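Side-chain contacts in porin B (Pseudomonas putida, PDB 4GEY), which forms a carbohydrate-selective beta-barrel channel in the outer membrane, through which sugars such as glucose are probably taken up: residues G114-V119 with N324-Y329; N177-I182 with S286-W291. The protein carries 2 engineered substitutions. One frame throughout, in Å; residues are numbered along the deposited sequence.

Interactions 1 and 2 illustrate how loops folded into a porin barrel are packed against its wall. Their centres lie 12 Å apart, and in sequence the segments of interaction 2 fall between those of interaction 1. The two contacts are bridged directly: Asn324 ND2 of 324-329 lies 3.1 Å from Trp178 O of 177-182, a probable hydrogen bond, while Trp178 also touches Phe116 and Val326. Both contacts stand back from the sugar. The side chain of Phe116 is about 12 Å from the bound beta-D-glucopyranose and that of Val179 about 11 Å, so neither belongs to the pocket, which includes Arg98, Trp123, Arg125 and Trp186.

Interaction 1 (G114-V119 with N324-Y329); sequences GQFSSV and NVVDNY
The nearest CA atoms across the contact are those of Phe116 and Val326, 8.6 Å apart, so the irregular loop 114-119 and the start of strand 326-337 meet through side chains without a hydrogen bond between them. The phenyl ring of Phe116 reaches across to two valines. CG1 of Val325 sits at the ring edge, near its plane, 3.8 Å from Phe116 CE1. From an oblique direction comes CG2 of Val326, 3.9 Å from Phe116 CD1. With chi1 near -74°, CG of Phe116 stands opposite the carbonyl carbon, which carries the ring out toward the strand. Within the segment leading into the strand, Asn324 ND2 donates to Val326 O over 2.7 Å, almost straight at 172°, in the carbonyl plane and on a lone pair. Outside the two segments, the carboxylate of Glu389 accepts the backbone N-H groups of Phe116 and Ser117. Replacing Phe116 with an alanine would probably open a gap beside both valine methyls and take one neighbour from Trp178. The contact joins the loop between helix 103-108 and strand 129-140 to the start of a barrel strand, consistent with the beta-barrel of the OprB family of carbohydrate-selective porins.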
# COMPACT_ATOMS: atom_id res chain seq x y z
N GLY A 114 -12.04 -12.29 6.75
CA GLY A 114 -11.92 -10.86 6.90
C GLY A 114 -11.80 -10.15 5.58
O GLY A 114 -11.45 -10.76 4.57
N GLN A 115 -12.10 -8.85 5.60
CA GLN A 115 -12.01 -8.01 4.42
C GLN A 115 -10.61 -8.03 3.82
O GLN A 115 -9.62 -8.08 4.54
CB GLN A 115 -12.37 -6.56 4.79
CG GLN A 115 -12.54 -5.69 3.57
CD GLN A 115 -12.71 -4.25 3.91
OE1 GLN A 115 -12.89 -3.90 5.08
NE2 GLN A 115 -12.66 -3.39 2.89
N PHE A 116 -10.52 -8.01 2.49
CA PHE A 116 -9.22 -8.00 1.86
C PHE A 116 -8.61 -6.61 1.98
O PHE A 116 -7.53 -6.45 2.53
CB PHE A 116 -9.29 -8.48 0.40
CG PHE A 116 -9.51 -9.95 0.28
CD1 PHE A 116 -8.44 -10.82 0.40
CD2 PHE A 116 -10.78 -10.46 0.08
CE1 PHE A 116 -8.63 -12.20 0.32
CE2 PHE A 116 -10.98 -11.83 -0.02
CZ PHE A 116 -9.90 -12.70 0.10
N SER A 117 -9.33 -5.62 1.48
CA SER A 117 -8.97 -4.23 1.69
C SER A 117 -9.28 -3.84 3.14
O SER A 117 -9.63 -4.68 3.96
CB SER A 117 -9.72 -3.32 0.71
OG SER A 117 -9.25 -1.98 0.78
N SER A 118 -9.14 -2.55 3.44
CA SER A 118 -9.21 -2.06 4.80
C SER A 118 -9.65 -0.61 4.76
O SER A 118 -9.21 0.16 3.90
CB SER A 118 -7.84 -2.16 5.48
OG SER A 118 -7.77 -1.30 6.60
N VAL A 119 -10.53 -0.23 5.68
CA VAL A 119 -11.10 1.11 5.67
C VAL A 119 -10.21 2.10 6.40
O VAL A 119 -10.53 3.28 6.50
CB VAL A 119 -12.51 1.13 6.26
CG1 VAL A 119 -13.39 0.22 5.47
CG2 VAL A 119 -12.49 0.71 7.73
N ASN A 324 -1.93 -18.04 -4.82
CA ASN A 324 -2.40 -16.74 -4.36
C ASN A 324 -3.91 -16.67 -4.13
O ASN A 324 -4.68 -17.05 -5.01
CB ASN A 324 -1.99 -15.68 -5.38
CG ASN A 324 -1.58 -14.39 -4.72
OD1 ASN A 324 -0.51 -14.30 -4.12
ND2 ASN A 324 -2.43 -13.36 -4.84
N VAL A 325 -4.33 -16.19 -2.96
CA VAL A 325 -5.76 -16.14 -2.62
C VAL A 325 -6.50 -15.16 -3.52
O VAL A 325 -7.54 -15.50 -4.11
CB VAL A 325 -6.00 -15.73 -1.15
CG1 VAL A 325 -7.47 -15.61 -0.89
CG2 VAL A 325 -5.38 -16.73 -0.19
N VAL A 326 -5.99 -13.93 -3.60
CA VAL A 326 -6.46 -12.97 -4.60
C VAL A 326 -5.95 -13.36 -5.99
O VAL A 326 -4.76 -13.44 -6.24
CB VAL A 326 -5.99 -11.58 -4.30
CG1 VAL A 326 -6.46 -10.63 -5.41
CG2 VAL A 326 -6.50 -11.15 -2.93
N ASP A 327 -6.91 -13.61 -6.87
CA ASP A 327 -6.69 -14.09 -8.23
C ASP A 327 -6.14 -12.95 -9.09
O ASP A 327 -5.09 -13.06 -9.74
CB ASP A 327 -8.05 -14.53 -8.77
CG ASP A 327 -7.96 -15.38 -9.99
OD1 ASP A 327 -7.11 -15.09 -10.86
OD2 ASP A 327 -8.75 -16.34 -10.09
N ASN A 328 -6.89 -11.84 -9.07
CA ASN A 328 -6.64 -10.68 -9.89
C ASN A 328 -7.35 -9.50 -9.24
O ASN A 328 -8.25 -9.70 -8.43
CB ASN A 328 -7.15 -10.91 -11.32
CG ASN A 328 -8.68 -11.03 -11.41
OD1 ASN A 328 -9.40 -10.07 -11.13
ND2 ASN A 328 -9.17 -12.19 -11.83
N TYR A 329 -6.95 -8.28 -9.57
CA TYR A 329 -7.57 -7.09 -8.98
C TYR A 329 -7.57 -5.92 -9.95
O TYR A 329 -6.64 -5.75 -10.74
CB TYR A 329 -6.85 -6.72 -7.68
CG TYR A 329 -6.70 -5.25 -7.38
CD1 TYR A 329 -5.60 -4.54 -7.85
CD2 TYR A 329 -7.61 -4.59 -6.57
CE1 TYR A 329 -5.45 -3.19 -7.54
CE2 TYR A 329 -7.46 -3.25 -6.25
CZ TYR A 329 -6.38 -2.55 -6.74
OH TYR A 329 -6.23 -1.21 -6.44

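Interaction 2 (N177-I182 with S286-W291); sequences NWVGGI and SSKHGW
Lys288 meets Val179 with its NZ and Ile182 with its CD, both neighbours coming from the same side. The closer packing is at the shaft, where CD1 of Ile182 comes to 3.7 Å from CD of Lys288 as the two chains cross at a slant. Ile182 has CG1 set between its backbone N and carbonyl carbon (chi1 65°), and the extended remainder of the chain (chi2 170°) delivers CD1 to the lysine CD. Val179 approaches otherwise, tip to tip: its CG2 is 3.9 Å from Lys288 NZ, an apolar methyl beside an ammonium nitrogen, and this is packing rather than a bond. Bends at chi3 (103°) and chi4 fold the lysine so that CD and NZ serve different neighbours. Beyond the two segments NZ forms a weak, long ion pair with Asp320, which may partly offset the burial of its charge.

In fold terms, the contact joins the turn leaving the short helix 175-178 to strand 282-298 of the porin barrel. That turn is closed by a backbone hydrogen bond from Ile182 N to Val179 O, 3.1 Å long, which brings both hydrophobic residues round to the same lysine. Arg125, a residue of the glucose pocket, bonds to Gly180 O, tying the turn to the sugar site.

The other side is looser. The backbones stay well apart, with 9.3 Å between the CA atoms of Val179 and Gly290, and no hydrogen bond crosses. Gly181 is exposed on the turn, while the CB of His289 is directed away from 177-182. Farther along the strand, Trp291 is exposed: its ring meets Tyr256 edge-to-face and touches a bound detergent molecule.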
# COMPACT_ATOMS: atom_id res chain seq x y z
N ASN A 177 -0.74 -5.43 -1.29
CA ASN A 177 -1.95 -5.76 -0.57
C ASN A 177 -2.40 -7.20 -0.83
O ASN A 177 -2.74 -7.94 0.09
CB ASN A 177 -3.04 -4.76 -0.91
CG ASN A 177 -2.72 -3.37 -0.40
OD1 ASN A 177 -2.06 -3.22 0.63
ND2 ASN A 177 -3.16 -2.35 -1.12
N TRP A 178 -2.36 -7.61 -2.09
CA TRP A 178 -2.95 -8.88 -2.48
C TRP A 178 -1.97 -10.05 -2.47
O TRP A 178 -2.38 -11.21 -2.56
CB TRP A 178 -3.63 -8.70 -3.85
CG TRP A 178 -4.30 -7.36 -3.95
CD1 TRP A 178 -4.24 -6.48 -4.98
CD2 TRP A 178 -5.12 -6.73 -2.94
NE1 TRP A 178 -4.96 -5.35 -4.69
CE2 TRP A 178 -5.51 -5.48 -3.44
CE3 TRP A 178 -5.55 -7.12 -1.66
CZ2 TRP A 178 -6.31 -4.62 -2.72
CZ3 TRP A 178 -6.34 -6.25 -0.95
CH2 TRP A 178 -6.72 -5.03 -1.48
N VAL A 179 -0.68 -9.75 -2.35
CA VAL A 179 0.31 -10.78 -2.08
C VAL A 179 1.15 -10.28 -0.90
O VAL A 179 2.35 -10.51 -0.77
CB VAL A 179 1.07 -11.26 -3.40
CG1 VAL A 179 1.48 -10.10 -4.26
CG2 VAL A 179 2.24 -12.21 -3.13
N GLY A 180 0.45 -9.60 -0.00
CA GLY A 180 1.04 -9.07 1.22
C GLY A 180 1.56 -10.11 2.19
O GLY A 180 2.17 -9.76 3.19
N GLY A 181 1.32 -11.39 1.90
CA GLY A 181 1.90 -12.46 2.70
C GLY A 181 3.41 -12.59 2.54
O GLY A 181 4.08 -13.09 3.44
N ILE A 182 3.95 -12.15 1.39
CA ILE A 182 5.41 -12.19 1.14
C ILE A 182 6.02 -10.83 0.78
O ILE A 182 7.21 -10.59 1.02
CB ILE A 182 5.80 -13.20 0.02
CG1 ILE A 182 5.21 -12.75 -1.33
CG2 ILE A 182 5.34 -14.61 0.35
CD1 ILE A 182 5.73 -13.51 -2.51
N SER A 286 7.73 -24.11 -5.67
CA SER A 286 9.00 -23.48 -5.37
C SER A 286 9.00 -21.96 -5.55
O SER A 286 10.00 -21.29 -5.28
CB SER A 286 10.12 -24.13 -6.18
OG SER A 286 9.90 -23.95 -7.56
N SER A 287 7.87 -21.40 -5.99
CA SER A 287 7.78 -19.97 -6.23
C SER A 287 6.36 -19.40 -6.28
O SER A 287 5.37 -20.15 -6.33
CB SER A 287 8.48 -19.63 -7.55
OG SER A 287 7.63 -19.88 -8.66
N LYS A 288 6.28 -18.07 -6.28
CA LYS A 288 5.06 -17.33 -6.62
C LYS A 288 5.47 -16.35 -7.71
O LYS A 288 6.67 -16.09 -7.87
CB LYS A 288 4.53 -16.56 -5.41
CG LYS A 288 4.28 -17.41 -4.18
CD LYS A 288 3.69 -16.60 -3.04
CE LYS A 288 2.20 -16.84 -2.88
NZ LYS A 288 1.35 -15.96 -3.72
N HIS A 289 4.51 -15.80 -8.45
CA HIS A 289 4.81 -14.82 -9.49
C HIS A 289 3.55 -14.05 -9.88
O HIS A 289 2.44 -14.54 -9.69
CB HIS A 289 5.41 -15.50 -10.72
CG HIS A 289 4.42 -16.32 -11.49
ND1 HIS A 289 3.50 -15.75 -12.34
CD2 HIS A 289 4.19 -17.65 -11.50
CE1 HIS A 289 2.74 -16.71 -12.86
NE2 HIS A 289 3.15 -17.86 -12.37
N GLY A 290 3.72 -12.85 -10.46
CA GLY A 290 2.59 -12.09 -10.95
C GLY A 290 2.98 -10.85 -11.73
O GLY A 290 4.17 -10.58 -11.89
N TRP A 291 1.99 -10.10 -12.20
CA TRP A 291 2.21 -8.90 -13.01
C TRP A 291 1.40 -7.74 -12.49
O TRP A 291 0.48 -7.91 -11.69
CB TRP A 291 1.77 -9.12 -14.46
CG TRP A 291 2.44 -10.22 -15.21
CD1 TRP A 291 2.16 -11.55 -15.14
CD2 TRP A 291 3.47 -10.07 -16.19
NE1 TRP A 291 2.96 -12.25 -16.01
CE2 TRP A 291 3.78 -11.36 -16.67
CE3 TRP A 291 4.17 -8.98 -16.71
CZ2 TRP A 291 4.76 -11.58 -17.63
CZ3 TRP A 291 5.14 -9.20 -17.66
CH2 TRP A 291 5.43 -10.49 -18.11